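Local atomic coordinates of putative agmatinase (Clostridium difficile, PDB entry 3LHL), a protein that probably hydrolyses agmatine to putrescine and urea at a two-manganese centre. Residues V117-E128 with H137-W145; S33-T43 with T260-R268. All coordinates share one frame; numbering follows the deposited sequence.

How the interactions relate
Both interactions belong to one arginase-type domain, a parallel eight-stranded sheet with helices around it, and lie on opposite sides of the chain's centre, their own centres about 26 Å apart. Interaction 1 sits at the metal centre: Asp121, His123 and Asp125 of 117-128 bind two manganese ions, and helix 140-148 packs behind their loop. Interaction 2 lies farther out, where helix 30-38 near the start of the chain meets helix 258-278 near its end; Ala263 remains about 14 Å, side chain to ion, from a manganese. The two do not touch, their nearest atoms being about 9 Å apart.

Interaction 1 (V117-E128 with H137-W145); sequences VIHFDAHTDLRE and HATVIKRIW. With MN (manganese (II) ion), chain C; MN (manganese (II) ion), chain B.
The manganese-binding loop after strand 115-120 is where Asp125 meets the start of helix 140-148. Asp121 bridges the two ions, OD1 on one and OD2 on the other; His123 ND1 joins the first ion and Asp125 OD2 the second, and His98, Asp202 and Asp204 complete the sites. The backbone N of His123 bonds to Asp121 OD1 in an Asx turn, a second-shell hold on the bridging carboxylate. Asp125 adopts a positive phi (63°), and its O takes weak hydrogen bonds from Ile141 N and Lys142 N in the first turn of the helix. CG lies beside its backbone N (chi1 -76°), which sends the carboxylate to the ion while CB rests 3.7 Å from Ile141 CG1. Strand, loop and helix open the beta-alpha-beta unit that runs on into strand 153-158, and Ile141 fills the angle between them. Its CD1 stands over one face of the His119 ring, 3.6 Å from the centroid and 7° off the normal, a CH-pi contact; its CG2 branch meets Leu126 CD2 at 3.5 Å. Two residues earlier on the strand, Val117 CG2 touches Ile144 CG2 at 4.1 Å, with Phe105 of helix 101-111 against both residues. At the outer end Glu128 divides its carboxylate: OE1 receives Lys142 NZ (2.7 Å) nearly along the C-O bond, and OE2 forms a salt bridge with Arg143 NH2 (2.6 Å), a weak hydrogen bond, the two flat groups being well out of parallel. Arg143 has a second acidic partner in Asp146.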
# COMPACT_ATOMS: atom_id res chain seq x y z
N VAL A 117 3.25 3.90 -10.63
CA VAL A 117 3.12 3.13 -9.40
C VAL A 117 4.33 3.27 -8.48
O VAL A 117 5.46 3.04 -8.88
CB VAL A 117 2.94 1.63 -9.72
CG1 VAL A 117 2.83 0.83 -8.43
CG2 VAL A 117 1.71 1.42 -10.59
N ILE A 118 4.07 3.67 -7.24
CA ILE A 118 5.13 3.79 -6.24
C ILE A 118 4.93 2.59 -5.33
O ILE A 118 3.86 2.41 -4.73
CB ILE A 118 5.04 5.13 -5.47
CG1 ILE A 118 5.44 6.27 -6.42
CG2 ILE A 118 5.95 5.10 -4.25
CD1 ILE A 118 5.46 7.66 -5.78
N HIS A 119 5.97 1.76 -5.23
CA HIS A 119 5.93 0.52 -4.47
C HIS A 119 6.97 0.39 -3.35
O HIS A 119 8.17 0.38 -3.60
CB HIS A 119 6.06 -0.63 -5.48
CG HIS A 119 6.20 -1.99 -4.88
ND1 HIS A 119 5.26 -2.53 -4.01
CD2 HIS A 119 7.12 -2.97 -5.08
CE1 HIS A 119 5.60 -3.77 -3.71
NE2 HIS A 119 6.72 -4.06 -4.35
N PHE A 120 6.50 0.29 -2.11
CA PHE A 120 7.37 0.12 -0.94
C PHE A 120 7.19 -1.32 -0.48
O PHE A 120 6.06 -1.79 -0.29
CB PHE A 120 6.98 1.10 0.17
CG PHE A 120 7.48 2.50 -0.06
CD1 PHE A 120 8.78 2.86 0.27
CD2 PHE A 120 6.65 3.45 -0.65
CE1 PHE A 120 9.25 4.15 0.03
CE2 PHE A 120 7.12 4.75 -0.91
CZ PHE A 120 8.42 5.10 -0.57
N ASP A 121 8.30 -2.02 -0.29
CA ASP A 121 8.21 -3.43 0.07
C ASP A 121 9.59 -3.98 0.43
O ASP A 121 10.62 -3.41 0.06
CB ASP A 121 7.68 -4.20 -1.15
CG ASP A 121 6.87 -5.43 -0.78
OD1 ASP A 121 7.37 -6.29 -0.01
OD2 ASP A 121 5.73 -5.54 -1.28
N ALA A 122 9.59 -5.10 1.15
CA ALA A 122 10.83 -5.77 1.51
C ALA A 122 11.08 -6.77 0.39
O ALA A 122 12.21 -7.19 0.14
CB ALA A 122 10.68 -6.48 2.82
N HIS A 123 9.99 -7.14 -0.30
CA HIS A 123 10.04 -8.10 -1.39
C HIS A 123 9.72 -7.49 -2.75
O HIS A 123 8.94 -6.54 -2.85
CB HIS A 123 9.06 -9.25 -1.11
CG HIS A 123 9.13 -9.76 0.29
ND1 HIS A 123 8.40 -9.20 1.32
CD2 HIS A 123 9.91 -10.71 0.86
CE1 HIS A 123 8.73 -9.79 2.46
NE2 HIS A 123 9.65 -10.71 2.20
N THR A 124 10.32 -8.05 -3.80
CA THR A 124 10.12 -7.58 -5.16
C THR A 124 8.69 -7.83 -5.65
O THR A 124 8.09 -6.98 -6.32
CB THR A 124 11.09 -8.28 -6.16
OG1 THR A 124 10.69 -9.65 -6.34
CG2 THR A 124 12.53 -8.24 -5.65
N ASP A 125 8.14 -9.00 -5.32
CA ASP A 125 6.80 -9.37 -5.76
C ASP A 125 6.75 -9.46 -7.28
O ASP A 125 5.69 -9.31 -7.89
CB ASP A 125 5.77 -8.35 -5.27
CG ASP A 125 5.46 -8.49 -3.80
OD1 ASP A 125 5.90 -9.49 -3.19
OD2 ASP A 125 4.76 -7.62 -3.24
N LEU A 126 7.90 -9.73 -7.90
CA LEU A 126 7.97 -9.82 -9.35
C LEU A 126 7.88 -11.23 -9.93
O LEU A 126 7.78 -11.39 -11.14
CB LEU A 126 9.25 -9.13 -9.84
CG LEU A 126 9.25 -7.60 -9.82
CD1 LEU A 126 10.58 -7.07 -10.31
CD2 LEU A 126 8.12 -7.09 -10.72
N ARG A 127 7.89 -12.26 -9.09
CA ARG A 127 7.82 -13.60 -9.65
C ARG A 127 6.49 -13.83 -10.36
O ARG A 127 5.45 -13.28 -9.97
CB ARG A 127 8.06 -14.66 -8.58
CG ARG A 127 6.98 -14.82 -7.53
CD ARG A 127 7.51 -15.72 -6.42
NE ARG A 127 8.65 -15.09 -5.76
CZ ARG A 127 9.53 -15.73 -5.00
NH1 ARG A 127 9.42 -17.04 -4.79
NH2 ARG A 127 10.53 -15.05 -4.43
N GLU A 128 6.53 -14.64 -11.42
CA GLU A 128 5.37 -14.95 -12.24
C GLU A 128 4.31 -15.75 -11.47
O GLU A 128 3.11 -15.52 -11.62
CB GLU A 128 5.82 -15.72 -13.48
CG GLU A 128 4.71 -16.07 -14.48
CD GLU A 128 3.95 -14.86 -15.00
OE1 GLU A 128 4.56 -13.77 -15.13
OE2 GLU A 128 2.75 -15.00 -15.30
N HIS A 137 0.13 -12.81 -3.40
CA HIS A 137 0.67 -11.59 -2.83
C HIS A 137 2.11 -11.38 -3.33
O HIS A 137 2.59 -10.26 -3.41
CB HIS A 137 0.67 -11.66 -1.29
CG HIS A 137 1.38 -12.85 -0.73
ND1 HIS A 137 0.77 -14.07 -0.55
CD2 HIS A 137 2.66 -13.00 -0.29
CE1 HIS A 137 1.64 -14.92 -0.02
NE2 HIS A 137 2.79 -14.30 0.14
N ALA A 138 2.76 -12.49 -3.69
CA ALA A 138 4.15 -12.47 -4.16
C ALA A 138 4.35 -12.20 -5.65
O ALA A 138 5.49 -12.13 -6.13
CB ALA A 138 4.83 -13.78 -3.79
N THR A 139 3.26 -12.07 -6.40
CA THR A 139 3.35 -11.82 -7.84
C THR A 139 2.61 -10.55 -8.22
O THR A 139 2.55 -10.20 -9.39
CB THR A 139 2.72 -12.96 -8.65
OG1 THR A 139 1.30 -12.93 -8.46
CG2 THR A 139 3.24 -14.33 -8.20
N VAL A 140 2.06 -9.85 -7.23
CA VAL A 140 1.27 -8.65 -7.49
C VAL A 140 1.91 -7.60 -8.41
O VAL A 140 1.25 -7.08 -9.31
CB VAL A 140 0.80 -7.98 -6.16
CG1 VAL A 140 1.99 -7.35 -5.42
CG2 VAL A 140 -0.27 -6.93 -6.46
N ILE A 141 3.19 -7.29 -8.20
CA ILE A 141 3.82 -6.29 -9.04
C ILE A 141 4.03 -6.78 -10.47
O ILE A 141 4.00 -5.99 -11.41
CB ILE A 141 5.17 -5.82 -8.44
CG1 ILE A 141 4.93 -5.21 -7.06
CG2 ILE A 141 5.83 -4.77 -9.34
CD1 ILE A 141 3.92 -4.07 -7.06
N LYS A 142 4.24 -8.09 -10.63
CA LYS A 142 4.42 -8.65 -11.96
C LYS A 142 3.09 -8.51 -12.68
O LYS A 142 3.04 -8.15 -13.86
CB LYS A 142 4.82 -10.12 -11.87
CG LYS A 142 5.09 -10.78 -13.22
CD LYS A 142 6.25 -10.10 -13.95
CE LYS A 142 6.40 -10.65 -15.36
NZ LYS A 142 6.67 -12.11 -15.38
N ARG A 143 2.00 -8.77 -11.97
CA ARG A 143 0.66 -8.65 -12.55
C ARG A 143 0.44 -7.21 -13.00
O ARG A 143 -0.09 -6.97 -14.09
CB ARG A 143 -0.41 -9.03 -11.53
CG ARG A 143 -0.48 -10.51 -11.25
CD ARG A 143 -0.64 -11.29 -12.55
NE ARG A 143 0.15 -12.50 -12.48
CZ ARG A 143 1.14 -12.81 -13.31
NH1 ARG A 143 1.47 -11.98 -14.30
NH2 ARG A 143 1.82 -13.93 -13.13
N ILE A 144 0.84 -6.27 -12.16
CA ILE A 144 0.68 -4.86 -12.48
C ILE A 144 1.57 -4.45 -13.65
O ILE A 144 1.17 -3.64 -14.48
CB ILE A 144 0.97 -3.97 -11.26
CG1 ILE A 144 -0.13 -4.19 -10.21
CG2 ILE A 144 1.10 -2.51 -11.68
CD1 ILE A 144 0.05 -3.42 -8.92
N TRP A 145 2.77 -5.01 -13.72
CA TRP A 145 3.67 -4.69 -14.82
C TRP A 145 3.05 -5.15 -16.15
O TRP A 145 3.24 -4.52 -17.18
CB TRP A 145 5.03 -5.36 -14.63
CG TRP A 145 5.95 -5.11 -15.79
CD1 TRP A 145 6.68 -3.98 -16.03
CD2 TRP A 145 6.19 -5.99 -16.89
NE1 TRP A 145 7.36 -4.10 -17.22
CE2 TRP A 145 7.08 -5.33 -17.77
CE3 TRP A 145 5.75 -7.28 -17.22
CZ2 TRP A 145 7.53 -5.91 -18.96
CZ3 TRP A 145 6.20 -7.86 -18.41
CH2 TRP A 145 7.08 -7.17 -19.26
MN MN C . 6.38 -7.85 1.38
MN MN B . 4.31 -7.15 -0.99
O HOH W 1 9.28 -13.13 -13.49
O HOH W 2 7.82 -12.23 -4.82

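Interaction 2 (S33-T43 with T260-R268); sequences SMRKEFYGLET and TVIACKILR
Cys264 points its side chain into the bend of 33-43, with Met34, Glu37, Phe38 and Leu41 gathered about it. Its SG lies 3.7 Å from Met34 CB and 3.6 Å from Glu37 CG, touching two residues about one helical turn apart. Met34, a selenomethionine, runs on past this sulfur, and its SE settles on Ala263 CB at 3.8 Å. Phe38 presents its ring edge to helix 260-268: Cys264 O is 3.5 Å from CE1 and near the ring plane, Arg268 CB also lies at the edge, and Leu267 crosses the phenyl side chain at about a right angle. Leu41 closes a type I beta turn that starts at Phe38, and its CD2 presses against Cys264 CB at 3.5 Å, closer than usual for two carbons. Polar groups flank this apolar middle. At one end a water joins Ser33 OG and Thr260 OG1; at the other the Arg268 chain, extended until a bend at chi3 (69°), brings NH1 to Glu42 O at 2.7 Å. That oxygen lies near the guanidinium plane, whereas the nitrogen stands 43° out of the carbonyl plane. Between these ends Glu37 folds at chi2 and lays its carboxylate against Val261 CG2. The helix segments cross at -74°, their axes 9.4 Å apart at closest approach. Met34 and Leu267 both reach Ile94 of strand 90-95. The arrangement is a steep helix-helix crossing, extended by the loop after helix 30-38, that brings helices from near the two chain ends together in the three-layer alpha-beta-alpha fold of the arginase family.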
# COMPACT_ATOMS: atom_id res chain seq x y z
N SER A 33 -8.10 -4.92 13.55
CA SER A 33 -7.19 -4.77 14.68
C SER A 33 -6.86 -3.28 14.86
O SER A 33 -6.77 -2.79 15.98
CB SER A 33 -5.90 -5.55 14.42
OG SER A 33 -4.97 -5.34 15.47
N MSE A 34 -6.71 -2.57 13.75
CA MSE A 34 -6.40 -1.15 13.81
C MSE A 34 -7.62 -0.35 14.26
O MSE A 34 -7.48 0.72 14.87
CB MSE A 34 -5.97 -0.64 12.43
CG MSE A 34 -4.73 -1.31 11.87
SE MSE A 34 -4.41 -0.73 10.05
CE MSE A 34 -4.25 -2.42 9.18
N ARG A 35 -8.81 -0.86 13.98
CA ARG A 35 -10.04 -0.17 14.33
C ARG A 35 -10.20 0.07 15.83
O ARG A 35 -10.56 1.16 16.25
CB ARG A 35 -11.26 -0.94 13.79
CG ARG A 35 -12.59 -0.30 14.17
CD ARG A 35 -13.74 -0.84 13.33
NE ARG A 35 -13.50 -0.65 11.90
CZ ARG A 35 -13.21 -1.64 11.06
NH1 ARG A 35 -13.13 -2.89 11.51
NH2 ARG A 35 -13.00 -1.38 9.78
N LYS A 36 -9.92 -0.95 16.64
CA LYS A 36 -10.05 -0.80 18.08
C LYS A 36 -8.87 -0.06 18.68
O LYS A 36 -8.81 0.15 19.89
CB LYS A 36 -10.19 -2.17 18.75
CG LYS A 36 -9.02 -3.10 18.52
CD LYS A 36 -9.11 -4.34 19.40
CE LYS A 36 -8.98 -3.98 20.88
NZ LYS A 36 -8.90 -5.17 21.79
N GLU A 37 -7.92 0.32 17.83
CA GLU A 37 -6.72 1.02 18.26
C GLU A 37 -6.72 2.49 17.84
O GLU A 37 -6.40 3.38 18.63
CB GLU A 37 -5.49 0.31 17.66
CG GLU A 37 -4.16 1.00 17.90
CD GLU A 37 -3.52 0.62 19.22
OE1 GLU A 37 -3.34 -0.59 19.46
OE2 GLU A 37 -3.19 1.53 20.02
N PHE A 38 -7.07 2.74 16.59
CA PHE A 38 -7.09 4.08 16.04
C PHE A 38 -7.80 5.10 16.95
O PHE A 38 -7.38 6.25 17.05
CB PHE A 38 -7.74 4.07 14.66
CG PHE A 38 -7.35 5.23 13.80
CD1 PHE A 38 -6.06 5.34 13.29
CD2 PHE A 38 -8.26 6.25 13.53
CE1 PHE A 38 -5.68 6.44 12.52
CE2 PHE A 38 -7.90 7.35 12.77
CZ PHE A 38 -6.60 7.45 12.26
N TYR A 39 -8.88 4.66 17.60
CA TYR A 39 -9.67 5.51 18.49
C TYR A 39 -8.86 6.44 19.39
O TYR A 39 -9.08 7.66 19.40
CB TYR A 39 -10.56 4.65 19.41
CG TYR A 39 -11.66 3.88 18.71
CD1 TYR A 39 -12.62 4.53 17.94
CD2 TYR A 39 -11.76 2.49 18.85
CE1 TYR A 39 -13.66 3.82 17.32
CE2 TYR A 39 -12.78 1.77 18.24
CZ TYR A 39 -13.73 2.44 17.48
OH TYR A 39 -14.74 1.73 16.86
N GLY A 40 -7.93 5.86 20.14
CA GLY A 40 -7.14 6.64 21.08
C GLY A 40 -5.91 7.40 20.62
O GLY A 40 -5.24 8.02 21.45
N LEU A 41 -5.60 7.36 19.33
CA LEU A 41 -4.43 8.07 18.84
C LEU A 41 -4.75 9.53 18.51
O LEU A 41 -5.87 9.86 18.13
CB LEU A 41 -3.86 7.37 17.61
CG LEU A 41 -3.04 6.10 17.88
CD1 LEU A 41 -3.89 5.07 18.60
CD2 LEU A 41 -2.52 5.55 16.57
N GLU A 42 -3.75 10.39 18.67
CA GLU A 42 -3.91 11.81 18.38
C GLU A 42 -4.27 12.04 16.91
O GLU A 42 -3.76 11.35 16.03
CB GLU A 42 -2.62 12.56 18.70
CG GLU A 42 -2.14 12.44 20.14
CD GLU A 42 -3.16 12.94 21.15
OE1 GLU A 42 -3.98 13.82 20.80
OE2 GLU A 42 -3.13 12.46 22.30
N THR A 43 -5.14 13.01 16.65
CA THR A 43 -5.54 13.32 15.29
C THR A 43 -4.56 14.34 14.70
O THR A 43 -4.58 14.62 13.51
CB THR A 43 -6.97 13.93 15.23
OG1 THR A 43 -7.00 15.19 15.90
CG2 THR A 43 -7.98 12.98 15.87
N THR A 260 0.60 -2.82 15.10
CA THR A 260 -0.72 -2.26 14.84
C THR A 260 -0.67 -0.74 15.02
O THR A 260 -1.26 0.01 14.24
CB THR A 260 -1.76 -2.86 15.81
OG1 THR A 260 -1.81 -4.28 15.62
CG2 THR A 260 -3.15 -2.27 15.56
N VAL A 261 0.03 -0.30 16.06
CA VAL A 261 0.16 1.11 16.35
C VAL A 261 0.88 1.79 15.19
O VAL A 261 0.51 2.88 14.76
CB VAL A 261 0.94 1.33 17.66
CG1 VAL A 261 1.08 2.82 17.95
CG2 VAL A 261 0.23 0.63 18.81
N ILE A 262 1.92 1.13 14.69
CA ILE A 262 2.69 1.67 13.57
C ILE A 262 1.80 1.83 12.35
O ILE A 262 1.85 2.86 11.66
CB ILE A 262 3.87 0.74 13.22
CG1 ILE A 262 4.84 0.66 14.41
CG2 ILE A 262 4.56 1.22 11.96
CD1 ILE A 262 6.04 -0.25 14.20
N ALA A 263 0.97 0.83 12.07
CA ALA A 263 0.08 0.87 10.92
C ALA A 263 -0.93 2.02 11.09
O ALA A 263 -1.27 2.71 10.12
CB ALA A 263 -0.67 -0.46 10.78
N CYS A 264 -1.39 2.22 12.31
CA CYS A 264 -2.35 3.27 12.59
C CYS A 264 -1.74 4.63 12.33
O CYS A 264 -2.38 5.49 11.72
CB CYS A 264 -2.83 3.18 14.04
SG CYS A 264 -3.96 1.80 14.35
N LYS A 265 -0.51 4.83 12.77
CA LYS A 265 0.16 6.11 12.57
C LYS A 265 0.44 6.33 11.09
O LYS A 265 0.27 7.45 10.58
CB LYS A 265 1.46 6.16 13.37
CG LYS A 265 2.13 7.53 13.40
CD LYS A 265 3.34 7.53 14.33
CE LYS A 265 3.87 8.93 14.55
NZ LYS A 265 4.90 8.95 15.63
N ILE A 266 0.85 5.28 10.39
CA ILE A 266 1.12 5.41 8.97
C ILE A 266 -0.18 5.77 8.25
O ILE A 266 -0.21 6.61 7.35
CB ILE A 266 1.73 4.11 8.40
CG1 ILE A 266 3.16 3.95 8.92
CG2 ILE A 266 1.71 4.12 6.87
CD1 ILE A 266 3.87 2.70 8.44
N LEU A 267 -1.27 5.13 8.67
CA LEU A 267 -2.57 5.41 8.07
C LEU A 267 -2.89 6.90 8.24
O LEU A 267 -3.31 7.57 7.29
CB LEU A 267 -3.65 4.56 8.74
CG LEU A 267 -5.10 4.90 8.40
CD1 LEU A 267 -5.34 4.76 6.91
CD2 LEU A 267 -6.03 3.99 9.19
N ARG A 268 -2.69 7.41 9.45
CA ARG A 268 -2.98 8.82 9.71
C ARG A 268 -2.17 9.78 8.84
O ARG A 268 -2.74 10.64 8.17
CB ARG A 268 -2.72 9.17 11.18
CG ARG A 268 -3.11 10.60 11.52
CD ARG A 268 -2.67 10.98 12.91
NE ARG A 268 -1.21 11.08 13.00
CZ ARG A 268 -0.53 11.14 14.14
NH1 ARG A 268 -1.17 11.09 15.30
NH2 ARG A 268 0.79 11.24 14.11
O HOH W 3 -3.37 -5.56 17.63